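PDB 1WMX: COG3291: FOG: PKD repeat from Clostridium thermocellum, which probably binds cellulose-like polysaccharides, being the family 30 carbohydrate-binding module of CelJ, a longer multidomain protein that probably has cellulase activity. Local coordinates for residues V20-S25 and I33-P38; L48-L53 and T169-D174; L68-W73 and S153-L158; I102-K107 and D142-N147. One frame throughout, in Å; residues are numbered along the deposited sequence.

The four contacts sample both sheets of one carbohydrate-binding module. Contacts 1, 3 and 4 all reach the five-stranded sheet, whereas contact 2 belongs to the other, larger one. Contact 1 joins contact 2 through Pro38 O and Arg52 N (3.2 Å), and contact 3 through Val20 O and Thr69 OG1 (2.6 Å). Contacts 3 and 4 have centres about 12 Å apart and meet at Thr156 N and Arg105 O (2.9 Å). Contacts 2 and 4, about 23 Å between centres, do not touch. Along the chain, contact 4 is nested within contact 3, which is nested within contact 2. The sulfate lies at contact 3.

Contact 1 of 4, residues V20-S25 and I33-P38; sequences VGWSGS and IGDTLP
The indole of Trp22 and the carboxylate of Asp35 are the flat groups here, with planes 22° apart. Asp35 CB approaches the indole obliquely, 3.9 Å from Trp22 CD1, while water 3 lies over one face of the ring, displaced toward its rim. Tyr113 of the second subunit stacks with the same indole. Placing Trp22 CG anti to the backbone N (chi1 -168°) brings the end of this side chain nearer to Asp35, although its CB points away. Water 3 also joins the segments, donating to Ser23 O at 2.6 Å and to Asp35 OD1 at 2.7 Å.

The one direct hydrogen bond runs from Ser23 N to Asp35 O, at 2.9 Å; the donor stands above the carbonyl plane, 47° out of it. The same oxygen receives a CA-H...O contact from Trp22 CA at 3.2 Å, so two neighbouring backbone groups converge on it. Asp35 is held in a type I' turn from Ile33 to Thr36, closed by reciprocal backbone bonds between its end residues; both central residues, Gly34 and Asp35, have positive phi. Deeper in, Leu37 CD1 presses against Ser23 OG at 3.1 Å, a tight fit, and that hydroxyl has a hydrogen-bond partner in Ser66 OG.

Strand 21-25 is an outer strand of the five-stranded sheet, bonded to strand 64-69 through pairs such as Trp22 with Leu67. Segment 33-38 packs alongside it and leads into strand 39-40 of the other sheet, with Leu37 reaching Leu51 on strand 48-55.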
loop_
_atom_site.group_PDB
_atom_site.type_symbol
_atom_site.label_atom_id
_atom_site.label_comp_id
_atom_site.label_asym_id
_atom_site.label_seq_id
_atom_site.Cartn_x
_atom_site.Cartn_y
_atom_site.Cartn_z
ATOM N N VAL B 20 13.074 14.892 1.073
ATOM C CA VAL B 20 13.574 13.566 0.734
ATOM C C VAL B 20 12.412 12.566 0.715
ATOM O O VAL B 20 11.604 12.524 1.637
ATOM C CB VAL B 20 14.654 13.110 1.758
ATOM C CG1 VAL B 20 14.920 11.607 1.633
ATOM C CG2 VAL B 20 15.952 13.883 1.514
ATOM N N GLY B 21 12.332 11.772 -0.349
ATOM C CA GLY B 21 11.269 10.786 -0.480
ATOM C C GLY B 21 11.204 10.281 -1.910
ATOM O O GLY B 21 12.208 10.303 -2.623
ATOM N N TRP B 22 10.030 9.828 -2.341
ATOM C CA TRP B 22 9.869 9.333 -3.702
ATOM C C TRP B 22 8.451 9.596 -4.174
ATOM O O TRP B 22 7.499 9.260 -3.486
ATOM C CB TRP B 22 10.144 7.824 -3.772
ATOM C CG TRP B 22 10.277 7.281 -5.183
ATOM C CD1 TRP B 22 11.438 7.111 -5.900
ATOM C CD2 TRP B 22 9.209 6.878 -6.054
ATOM N NE1 TRP B 22 11.150 6.629 -7.162
ATOM C CE2 TRP B 22 9.790 6.476 -7.279
ATOM C CE3 TRP B 22 7.808 6.819 -5.916
ATOM C CZ2 TRP B 22 9.021 6.018 -8.363
ATOM C CZ3 TRP B 22 7.039 6.363 -7.000
ATOM C CH2 TRP B 22 7.651 5.970 -8.202
ATOM N N SER B 23 8.334 10.205 -5.346
ATOM C CA SER B 23 7.048 10.501 -5.963
ATOM C C SER B 23 7.140 9.948 -7.379
ATOM O O SER B 23 8.200 10.029 -8.007
ATOM C CB SER B 23 6.803 12.012 -6.018
ATOM O OG SER B 23 6.605 12.544 -4.723
ATOM N N GLY B 24 6.045 9.384 -7.884
ATOM C CA GLY B 24 6.071 8.836 -9.230
ATOM C C GLY B 24 4.698 8.435 -9.744
ATOM O O GLY B 24 3.683 8.613 -9.057
ATOM N N SER B 25 4.674 7.899 -10.960
ATOM C CA SER B 25 3.437 7.461 -11.606
ATOM C C SER B 25 3.759 6.483 -12.735
ATOM O O SER B 25 4.911 6.357 -13.147
ATOM C CB SER B 25 2.676 8.663 -12.161
ATOM O OG SER B 25 3.458 9.347 -13.115
ATOM N N ILE B 33 10.865 15.934 -9.829
ATOM C CA ILE B 33 12.242 16.313 -10.102
ATOM C C ILE B 33 13.079 15.571 -9.063
ATOM O O ILE B 33 12.799 15.644 -7.872
ATOM C CB ILE B 33 12.442 17.850 -10.002
ATOM C CG1 ILE B 33 13.924 18.187 -10.154
ATOM C CG2 ILE B 33 11.875 18.382 -8.694
ATOM C CD1 ILE B 33 14.212 19.672 -10.371
ATOM N N GLY B 34 14.085 14.822 -9.520
ATOM C CA GLY B 34 14.911 14.058 -8.598
ATOM C C GLY B 34 14.051 13.042 -7.870
ATOM O O GLY B 34 14.335 12.653 -6.735
ATOM N N ASP B 35 12.988 12.616 -8.548
ATOM C CA ASP B 35 12.005 11.670 -8.030
ATOM C C ASP B 35 11.281 12.125 -6.773
ATOM O O ASP B 35 10.909 11.311 -5.927
ATOM C CB ASP B 35 12.629 10.290 -7.815
ATOM C CG ASP B 35 13.075 9.654 -9.119
ATOM O OD1 ASP B 35 12.254 9.579 -10.069
ATOM O OD2 ASP B 35 14.246 9.229 -9.195
ATOM N N THR B 36 11.093 13.433 -6.646
ATOM C CA THR B 36 10.361 13.972 -5.513
ATOM C C THR B 36 9.575 15.208 -5.969
ATOM O O THR B 36 9.704 15.649 -7.108
ATOM C CB THR B 36 11.299 14.303 -4.302
ATOM O OG1 THR B 36 10.495 14.653 -3.169
ATOM C CG2 THR B 36 12.242 15.455 -4.621
ATOM N N LEU B 37 8.750 15.758 -5.084
ATOM C CA LEU B 37 7.954 16.916 -5.431
ATOM C C LEU B 37 8.774 18.183 -5.661
ATOM O O LEU B 37 9.716 18.478 -4.928
ATOM C CB LEU B 37 6.901 17.158 -4.343
ATOM C CG LEU B 37 5.471 16.649 -4.600
ATOM C CD1 LEU B 37 5.467 15.361 -5.402
ATOM C CD2 LEU B 37 4.780 16.461 -3.261
ATOM N N PRO B 38 8.426 18.947 -6.701
ATOM C CA PRO B 38 9.170 20.178 -6.967
ATOM C C PRO B 38 8.757 21.280 -5.984
ATOM O O PRO B 38 7.627 21.299 -5.502
ATOM C CB PRO B 38 8.782 20.506 -8.404
ATOM C CG PRO B 38 7.348 20.027 -8.476
ATOM C CD PRO B 38 7.383 18.710 -7.723
HETATM O O HOH W 1 13.650 11.016 -4.650
HETATM O O HOH W 2 8.314 12.593 -2.971
HETATM O O HOH W 3 9.531 9.305 -10.174
#

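Contact 2 of 4, residues L48-L53 and T169-D174; sequences LPTLRL and TVWFSD
An antiparallel strand pair within the larger sheet brings Leu51 opposite Phe172 and Leu53 opposite Val170 as hydrogen-bonded pairs, with Arg52 and Trp171 forming the non-hydrogen-bonded pair between them. The short axes approach to 4.4 Å with 139° between their directions, a marked twist for an antiparallel pair. Four backbone bonds fix the register: Leu51 N to Phe172 O at 2.9 Å, Phe172 N to Leu51 O at 2.8 Å, Leu53 N to Val170 O at 3.1 Å, and Val170 N to Leu53 O.

On one face, Arg52 CG is anti to the backbone N (chi1 -177°), which lays the chain, bent at chi3, beside the Trp171 indole, guanidinium and indole planes 70° apart. Arg52 CG comes within 3.8 Å of Trp171 NE1, whose N-H goes to Asp40 OD1, while Arg52 NH1 makes a salt bridge with Glu31. Thr50 OG1 sits 3.2 Å from Trp171 CD1, and its hydrogen bond is with Val43 O.

On the other face the contact is apolar. Leu53 CB meets Val170 CG2 at 3.6 Å and the edge of the Phe172 ring, near its plane, at CE1 (3.8 Å). This face meets the five-stranded sheet: Leu51 touches Leu68, Leu53 touches Trp64, and Phe172 stacks with Phe160. A mixed face carrying Arg52, Trp171 and Thr50, backed by an apolar one against a second sheet, indicates a beta-sandwich, consistent with this module's galactose-binding-domain-like clan.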
loop_
_atom_site.group_PDB
_atom_site.type_symbol
_atom_site.label_atom_id
_atom_site.label_comp_id
_atom_site.label_asym_id
_atom_site.label_seq_id
_atom_site.Cartn_x
_atom_site.Cartn_y
_atom_site.Cartn_z
ATOM N N LEU B 48 7.271 32.255 1.983
ATOM C CA LEU B 48 7.998 30.998 1.796
ATOM C C LEU B 48 7.522 30.225 0.580
ATOM O O LEU B 48 6.352 30.303 0.199
ATOM C CB LEU B 48 7.868 30.094 3.028
ATOM C CG LEU B 48 8.498 30.601 4.322
ATOM C CD1 LEU B 48 8.436 29.504 5.360
ATOM C CD2 LEU B 48 9.932 31.012 4.081
ATOM N N PRO B 49 8.436 29.469 -0.051
ATOM C CA PRO B 49 8.061 28.686 -1.227
ATOM C C PRO B 49 7.120 27.557 -0.829
ATOM O O PRO B 49 7.055 27.165 0.337
ATOM C CB PRO B 49 9.406 28.187 -1.755
ATOM C CG PRO B 49 10.239 28.094 -0.522
ATOM C CD PRO B 49 9.881 29.371 0.208
ATOM N N THR B 50 6.386 27.033 -1.802
ATOM C CA THR B 50 5.443 25.972 -1.521
ATOM C C THR B 50 5.803 24.648 -2.195
ATOM O O THR B 50 6.697 24.585 -3.040
ATOM C CB THR B 50 4.045 26.410 -1.941
ATOM O OG1 THR B 50 4.029 26.649 -3.350
ATOM C CG2 THR B 50 3.658 27.703 -1.217
ATOM N N LEU B 51 5.113 23.586 -1.792
ATOM C CA LEU B 51 5.340 22.269 -2.359
ATOM C C LEU B 51 4.240 22.025 -3.396
ATOM O O LEU B 51 3.053 22.032 -3.073
ATOM C CB LEU B 51 5.286 21.230 -1.246
ATOM C CG LEU B 51 5.824 19.844 -1.581
ATOM C CD1 LEU B 51 7.279 19.945 -2.055
ATOM C CD2 LEU B 51 5.706 18.961 -0.351
ATOM N N ARG B 52 4.638 21.812 -4.646
ATOM C CA ARG B 52 3.690 21.602 -5.746
ATOM C C ARG B 52 3.373 20.149 -6.094
ATOM O O ARG B 52 4.263 19.382 -6.468
ATOM C CB ARG B 52 4.202 22.310 -7.012
ATOM C CG ARG B 52 3.259 22.229 -8.237
ATOM C CD ARG B 52 4.041 22.496 -9.536
ATOM N NE ARG B 52 4.929 23.631 -9.350
ATOM C CZ ARG B 52 6.140 23.756 -9.874
ATOM N NH1 ARG B 52 6.649 22.808 -10.657
ATOM N NH2 ARG B 52 6.863 24.826 -9.564
ATOM N N LEU B 53 2.094 19.790 -5.979
ATOM C CA LEU B 53 1.617 18.453 -6.328
ATOM C C LEU B 53 0.912 18.669 -7.669
ATOM O O LEU B 53 -0.247 19.100 -7.722
ATOM C CB LEU B 53 0.638 17.934 -5.281
ATOM C CG LEU B 53 -0.002 16.570 -5.559
ATOM C CD1 LEU B 53 1.077 15.503 -5.628
ATOM C CD2 LEU B 53 -1.014 16.233 -4.459
ATOM N N THR B 169 -3.679 20.495 -9.882
ATOM C CA THR B 169 -2.539 21.127 -9.238
ATOM C C THR B 169 -2.931 21.795 -7.936
ATOM O O THR B 169 -3.937 22.495 -7.867
ATOM C CB THR B 169 -1.912 22.200 -10.136
ATOM O OG1 THR B 169 -1.577 21.624 -11.401
ATOM C CG2 THR B 169 -0.653 22.772 -9.489
ATOM N N VAL B 170 -2.138 21.549 -6.899
ATOM C CA VAL B 170 -2.335 22.169 -5.594
ATOM C C VAL B 170 -0.948 22.526 -5.090
ATOM O O VAL B 170 0.064 22.042 -5.609
ATOM C CB VAL B 170 -3.017 21.241 -4.557
ATOM C CG1 VAL B 170 -4.443 20.955 -4.973
ATOM C CG2 VAL B 170 -2.220 19.960 -4.392
ATOM N N TRP B 171 -0.911 23.382 -4.083
ATOM C CA TRP B 171 0.328 23.829 -3.486
ATOM C C TRP B 171 0.180 23.665 -1.982
ATOM O O TRP B 171 -0.868 23.973 -1.423
ATOM C CB TRP B 171 0.559 25.295 -3.854
ATOM C CG TRP B 171 0.948 25.493 -5.289
ATOM C CD1 TRP B 171 2.222 25.521 -5.800
ATOM C CD2 TRP B 171 0.067 25.683 -6.404
ATOM N NE1 TRP B 171 2.184 25.725 -7.155
ATOM C CE2 TRP B 171 0.875 25.828 -7.556
ATOM C CE3 TRP B 171 -1.326 25.748 -6.543
ATOM C CZ2 TRP B 171 0.338 26.033 -8.834
ATOM C CZ3 TRP B 171 -1.866 25.950 -7.814
ATOM C CH2 TRP B 171 -1.033 26.090 -8.942
ATOM N N PHE B 172 1.219 23.153 -1.333
ATOM C CA PHE B 172 1.182 22.953 0.109
ATOM C C PHE B 172 2.140 23.928 0.777
ATOM O O PHE B 172 3.087 24.417 0.166
ATOM C CB PHE B 172 1.603 21.521 0.500
ATOM C CG PHE B 172 0.652 20.432 0.045
ATOM C CD1 PHE B 172 0.719 19.916 -1.248
ATOM C CD2 PHE B 172 -0.284 19.893 0.929
ATOM C CE1 PHE B 172 -0.128 18.869 -1.656
ATOM C CE2 PHE B 172 -1.137 18.853 0.536
ATOM C CZ PHE B 172 -1.055 18.339 -0.766
ATOM N N SER B 173 1.897 24.190 2.047
ATOM C CA SER B 173 2.751 25.080 2.810
ATOM C C SER B 173 2.730 24.646 4.267
ATOM O O SER B 173 1.739 24.097 4.740
ATOM C CB SER B 173 2.245 26.525 2.692
ATOM O OG SER B 173 3.024 27.397 3.494
ATOM N N ASP B 174 3.837 24.864 4.963
ATOM C CA ASP B 174 3.922 24.546 6.381
ATOM C C ASP B 174 3.297 23.204 6.760
ATOM O O ASP B 174 2.401 23.150 7.604
ATOM C CB ASP B 174 3.230 25.665 7.178
ATOM C CG ASP B 174 3.666 25.716 8.628
ATOM O OD1 ASP B 174 2.979 26.386 9.431
ATOM O OD2 ASP B 174 4.697 25.108 8.975
#

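Contact 3 of 4, residues L68-W73 and S153-L158; sequences LTLRGW and SSVTCL. With SO4 (sulfate ion), chain C.
Thr156 O accepts two hydrogen bonds: from Leu70 N at 2.9 Å and from water 4, which donates to it at 2.7 Å. The water accepts from Arg71 N and, weakly, from Trp73 N, so it bridges the turn to the strand. Strands 64-69 and 155-161, neighbours in the five-stranded sheet, pair antiparallel here through reciprocal bonds between Leu68 and Leu158. Thr156 and Cys157 both face Arg105 on the next strand, forming a classic beta bulge.

Cys157 SG makes an oblique sulfur-aromatic contact, 4.2 Å from the centroid of the six-membered ring of Trp73 and 44° off its normal. Thr69 CG2, 3.7 Å from that sulfur, lies on the same side of the indole, over its centre, with the sulfur displaced outward, nearest Trp73 CZ3 (3.4 Å). With CG anti to its carbonyl carbon (chi1 -78°), Leu70 puts CD2 3.8 Å from Val155 CG1.

Arg71 leads outward: NH1 donates to Leu70 O, while the guanidinium holds a sulfate, also bonded by Gln12 N, through NH1 to O1 (3.1 Å) and NH2 to O4 (3.0 Å). Buried Thr156 O is satisfied from two directions, the sulfur-indole contact is probably largely dispersive, and the bound sulfate probably comes from the crystallisation liquor.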
loop_
_atom_site.group_PDB
_atom_site.type_symbol
_atom_site.label_atom_id
_atom_site.label_comp_id
_atom_site.label_asym_id
_atom_site.label_seq_id
_atom_site.Cartn_x
_atom_site.Cartn_y
_atom_site.Cartn_z
ATOM N N LEU B 68 6.565 11.444 1.318
ATOM C CA LEU B 68 7.390 12.466 1.956
ATOM C C LEU B 68 7.863 11.918 3.304
ATOM O O LEU B 68 7.082 11.783 4.241
ATOM C CB LEU B 68 6.579 13.747 2.149
ATOM C CG LEU B 68 5.959 14.359 0.886
ATOM C CD1 LEU B 68 5.068 15.521 1.272
ATOM C CD2 LEU B 68 7.056 14.807 -0.080
ATOM N N THR B 69 9.149 11.604 3.398
ATOM C CA THR B 69 9.698 11.038 4.617
ATOM C C THR B 69 9.738 12.014 5.794
ATOM O O THR B 69 9.849 13.232 5.613
ATOM C CB THR B 69 11.129 10.505 4.388
ATOM O OG1 THR B 69 11.980 11.592 4.030
ATOM C CG2 THR B 69 11.160 9.475 3.259
ATOM N N LEU B 70 9.651 11.459 7.003
ATOM C CA LEU B 70 9.696 12.243 8.229
ATOM C C LEU B 70 11.117 12.216 8.766
ATOM O O LEU B 70 11.560 13.154 9.410
ATOM C CB LEU B 70 8.748 11.653 9.279
ATOM C CG LEU B 70 7.246 11.928 9.158
ATOM C CD1 LEU B 70 6.745 11.619 7.768
ATOM C CD2 LEU B 70 6.515 11.086 10.193
ATOM N N ARG B 71 11.819 11.119 8.494
ATOM C CA ARG B 71 13.193 10.931 8.950
ATOM C C ARG B 71 14.083 10.263 7.904
ATOM O O ARG B 71 14.820 9.325 8.215
ATOM C CB ARG B 71 13.206 10.100 10.236
ATOM C CG ARG B 71 12.706 10.842 11.476
ATOM C CD ARG B 71 13.715 11.888 11.922
ATOM N NE ARG B 71 13.343 12.550 13.169
ATOM C CZ ARG B 71 12.509 13.581 13.262
ATOM N NH1 ARG B 71 11.946 14.089 12.176
ATOM N NH2 ARG B 71 12.246 14.111 14.448
ATOM N N GLY B 72 13.998 10.746 6.666
ATOM C CA GLY B 72 14.809 10.211 5.587
ATOM C C GLY B 72 14.712 8.712 5.405
ATOM O O GLY B 72 15.724 8.064 5.121
ATOM N N TRP B 73 13.498 8.178 5.581
ATOM C CA TRP B 73 13.182 6.750 5.454
ATOM C C TRP B 73 13.261 5.913 6.747
ATOM O O TRP B 73 12.811 4.768 6.783
ATOM C CB TRP B 73 14.009 6.103 4.333
ATOM C CG TRP B 73 13.654 6.643 2.966
ATOM C CD1 TRP B 73 14.443 7.419 2.151
ATOM C CD2 TRP B 73 12.411 6.475 2.270
ATOM N NE1 TRP B 73 13.767 7.740 0.998
ATOM C CE2 TRP B 73 12.516 7.174 1.045
ATOM C CE3 TRP B 73 11.215 5.805 2.565
ATOM C CZ2 TRP B 73 11.470 7.223 0.114
ATOM C CZ3 TRP B 73 10.173 5.854 1.638
ATOM C CH2 TRP B 73 10.309 6.558 0.429
ATOM N N SER B 153 4.042 3.875 15.970
ATOM C CA SER B 153 5.354 4.070 16.570
ATOM C C SER B 153 6.447 3.861 15.513
ATOM O O SER B 153 7.624 4.100 15.781
ATOM C CB SER B 153 5.576 3.078 17.719
ATOM O OG SER B 153 5.766 1.760 17.213
ATOM N N SER B 154 6.059 3.410 14.320
ATOM C CA SER B 154 7.025 3.146 13.242
ATOM C C SER B 154 6.700 3.820 11.908
ATOM O O SER B 154 6.848 3.207 10.853
ATOM C CB SER B 154 7.137 1.644 12.997
ATOM O OG SER B 154 7.388 0.939 14.195
ATOM N N VAL B 155 6.286 5.080 11.959
ATOM C CA VAL B 155 5.913 5.829 10.765
ATOM C C VAL B 155 7.101 6.356 9.963
ATOM O O VAL B 155 8.039 6.941 10.529
ATOM C CB VAL B 155 5.009 7.028 11.138
ATOM C CG1 VAL B 155 4.605 7.794 9.884
ATOM C CG2 VAL B 155 3.787 6.535 11.907
ATOM N N THR B 156 7.054 6.164 8.644
ATOM C CA THR B 156 8.141 6.647 7.789
ATOM C C THR B 156 7.766 7.819 6.906
ATOM O O THR B 156 8.546 8.747 6.762
ATOM C CB THR B 156 8.690 5.550 6.829
ATOM O OG1 THR B 156 7.633 5.083 5.979
ATOM C CG2 THR B 156 9.296 4.400 7.613
ATOM N N CYS B 157 6.495 7.764 6.372
ATOM C CA CYS B 157 6.183 8.825 5.425
ATOM C C CYS B 157 4.736 9.226 5.464
ATOM O O CYS B 157 3.875 8.545 6.004
ATOM C CB CYS B 157 6.403 8.398 3.949
ATOM S SG CYS B 157 7.999 7.516 3.614
ATOM N N LEU B 158 4.608 10.294 4.997
ATOM C CA LEU B 158 3.333 10.896 4.658
ATOM C C LEU B 158 3.099 10.527 3.225
ATOM O O LEU B 158 4.081 10.347 2.466
ATOM C CB LEU B 158 3.440 12.400 4.913
ATOM C CG LEU B 158 2.420 13.243 4.158
ATOM C CD1 LEU B 158 0.983 13.039 4.643
ATOM C CD2 LEU B 158 2.694 14.745 4.289
HETATM S S SO4 C . 11.604 17.842 12.634
HETATM O O1 SO4 C . 11.158 17.034 11.482
HETATM O O2 SO4 C . 10.652 18.948 12.853
HETATM O O3 SO4 C . 12.945 18.395 12.371
HETATM O O4 SO4 C . 11.655 16.985 13.834
HETATM O O HOH W 4 11.254 8.555 7.148
#

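Contact 4 of 4, residues I102-K107 and D142-N147; sequences IGFRDK and DLMKIN
Phe104 points its CB toward Leu143 and Met144. CG, set anti to the carbonyl carbon (chi1 -67°), already lies 4.0 Å from Met144 CE. CD2 meets two groups: Leu143 CD1 at 3.9 Å, coming in at the ring edge near its plane, and the methyl of Met144. Further out, CE2 approaches the same Leu143 CD1 at 4.0 Å.

The methionine chain, extended beyond CG, reaches across obliquely, so that CE lies over one face of the phenyl ring, 4.1 Å from its centroid and 20° off the normal. This is a CH-pi contact made by the methyl. Leu143 crosses the phenyl at about a right angle, and its CD1 also comes within 4.2 Å of Gly103 CA.

Strand 101-106 is thereby packed against Leu143 and Met144, around the weakly bonded helical turn 140-143, with Leu143 also touching Val119 and Thr121 on strand 118-122. Met144 packs on Leu78, Phe150 and Pro152 as well. No hydrogen bond joins the two segments: buried hydrocarbon on an aromatic face and edge holds them, so cohesion here probably comes mainly from dispersion and the exclusion of water.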
loop_
_atom_site.group_PDB
_atom_site.type_symbol
_atom_site.label_atom_id
_atom_site.label_comp_id
_atom_site.label_asym_id
_atom_site.label_seq_id
_atom_site.Cartn_x
_atom_site.Cartn_y
_atom_site.Cartn_z
ATOM N N ILE B 102 -4.753 11.010 0.987
ATOM C CA ILE B 102 -3.717 11.508 1.899
ATOM C C ILE B 102 -3.699 10.631 3.147
ATOM O O ILE B 102 -4.752 10.252 3.669
ATOM C CB ILE B 102 -4.012 12.968 2.285
ATOM C CG1 ILE B 102 -2.930 13.526 3.226
ATOM C CG2 ILE B 102 -5.367 13.110 2.983
ATOM C CD1 ILE B 102 -2.983 15.044 3.407
ATOM N N GLY B 103 -2.501 10.306 3.615
ATOM C CA GLY B 103 -2.363 9.456 4.813
ATOM C C GLY B 103 -0.899 9.268 5.213
ATOM O O GLY B 103 -0.036 10.076 4.869
ATOM N N PHE B 104 -0.655 8.185 5.950
ATOM C CA PHE B 104 0.697 7.837 6.431
ATOM C C PHE B 104 1.003 6.360 6.155
ATOM O O PHE B 104 0.105 5.549 5.935
ATOM C CB PHE B 104 0.804 8.085 7.937
ATOM C CG PHE B 104 0.728 9.556 8.300
ATOM C CD1 PHE B 104 1.889 10.334 8.325
ATOM C CD2 PHE B 104 -0.503 10.135 8.604
ATOM C CE1 PHE B 104 1.816 11.694 8.649
ATOM C CE2 PHE B 104 -0.580 11.491 8.925
ATOM C CZ PHE B 104 0.580 12.273 8.948
ATOM N N ARG B 105 2.281 6.054 6.179
ATOM C CA ARG B 105 2.793 4.695 5.938
ATOM C C ARG B 105 3.808 4.401 7.018
ATOM O O ARG B 105 4.557 5.287 7.438
ATOM C CB ARG B 105 3.421 4.709 4.570
ATOM C CG ARG B 105 3.981 3.433 3.975
ATOM C CD ARG B 105 4.629 3.933 2.719
ATOM N NE ARG B 105 4.916 3.045 1.624
ATOM C CZ ARG B 105 4.162 2.887 0.532
ATOM N NH1 ARG B 105 2.964 3.485 0.392
ATOM N NH2 ARG B 105 4.592 2.193 -0.514
ATOM N N ASP B 106 3.817 3.171 7.463
ATOM C CA ASP B 106 4.752 2.742 8.498
ATOM C C ASP B 106 5.681 1.692 7.913
ATOM O O ASP B 106 5.610 1.377 6.724
ATOM C CB ASP B 106 3.992 2.154 9.689
ATOM C CG ASP B 106 3.476 0.743 9.441
ATOM O OD1 ASP B 106 2.836 0.141 10.361
ATOM O OD2 ASP B 106 3.687 0.173 8.319
ATOM N N LYS B 107 6.537 1.180 8.761
ATOM C CA LYS B 107 7.484 0.132 8.385
ATOM C C LYS B 107 7.786 -0.689 9.628
ATOM O O LYS B 107 8.311 -0.174 10.614
ATOM C CB LYS B 107 8.775 0.739 7.823
ATOM C CG LYS B 107 9.775 -0.321 7.350
ATOM C CD LYS B 107 10.958 0.273 6.592
ATOM C CE LYS B 107 11.809 1.188 7.465
ATOM N NZ LYS B 107 13.020 1.677 6.783
ATOM N N ASP B 142 -8.002 9.999 13.629
ATOM C CA ASP B 142 -8.956 9.603 12.580
ATOM C C ASP B 142 -8.321 8.624 11.561
ATOM O O ASP B 142 -9.026 7.892 10.860
ATOM C CB ASP B 142 -9.424 10.838 11.777
ATOM C CG ASP B 142 -10.320 11.796 12.566
ATOM O OD1 ASP B 142 -10.877 12.799 11.968
ATOM O OD2 ASP B 142 -10.520 11.605 13.821
ATOM N N LEU B 143 -6.995 8.629 11.503
ATOM C CA LEU B 143 -6.228 7.802 10.533
ATOM C C LEU B 143 -5.576 6.594 11.157
ATOM O O LEU B 143 -5.763 5.452 10.678
ATOM C CB LEU B 143 -5.084 8.635 9.938
ATOM C CG LEU B 143 -5.541 9.600 8.857
ATOM C CD1 LEU B 143 -4.407 10.481 8.323
ATOM C CD2 LEU B 143 -6.124 8.882 7.643
ATOM N N MET B 144 -4.849 6.936 12.180
ATOM C CA MET B 144 -4.046 6.022 12.953
ATOM C C MET B 144 -4.759 5.358 14.117
ATOM O O MET B 144 -4.176 5.165 15.185
ATOM C CB MET B 144 -2.892 6.742 13.566
ATOM C CG MET B 144 -1.949 7.348 12.562
ATOM S SD MET B 144 -0.528 8.012 13.371
ATOM C CE MET B 144 0.519 8.826 12.203
ATOM N N LYS B 145 -5.998 5.022 13.938
ATOM C CA LYS B 145 -6.733 4.282 14.975
ATOM C C LYS B 145 -6.973 2.878 14.328
ATOM O O LYS B 145 -8.078 2.574 13.882
ATOM C CB LYS B 145 -8.023 5.039 15.366
ATOM C CG LYS B 145 -7.811 6.020 16.561
ATOM C CD LYS B 145 -9.047 6.150 17.476
ATOM C CE LYS B 145 -8.770 6.912 18.786
ATOM N NZ LYS B 145 -8.025 6.116 19.775
ATOM N N ILE B 146 -5.840 2.136 14.340
ATOM C CA ILE B 146 -5.585 0.749 13.750
ATOM C C ILE B 146 -6.707 -0.367 13.874
ATOM O O ILE B 146 -7.923 -0.124 13.696
ATOM C CB ILE B 146 -4.343 0.114 14.423
ATOM C CG1 ILE B 146 -4.634 -0.468 15.809
ATOM C CG2 ILE B 146 -3.185 1.098 14.648
ATOM C CD1 ILE B 146 -4.010 -1.849 16.021
ATOM N N ASN B 147 -6.164 -1.561 14.167
ATOM C CA ASN B 147 -6.874 -2.876 14.323
ATOM C C ASN B 147 -6.601 -3.676 13.084
ATOM O O ASN B 147 -6.855 -4.875 13.034
ATOM C CB ASN B 147 -8.414 -2.750 14.492
ATOM C CG ASN B 147 -9.072 -3.829 15.434
ATOM O OD1 ASN B 147 -8.383 -4.606 16.116
ATOM N ND2 ASN B 147 -10.391 -3.921 15.515
#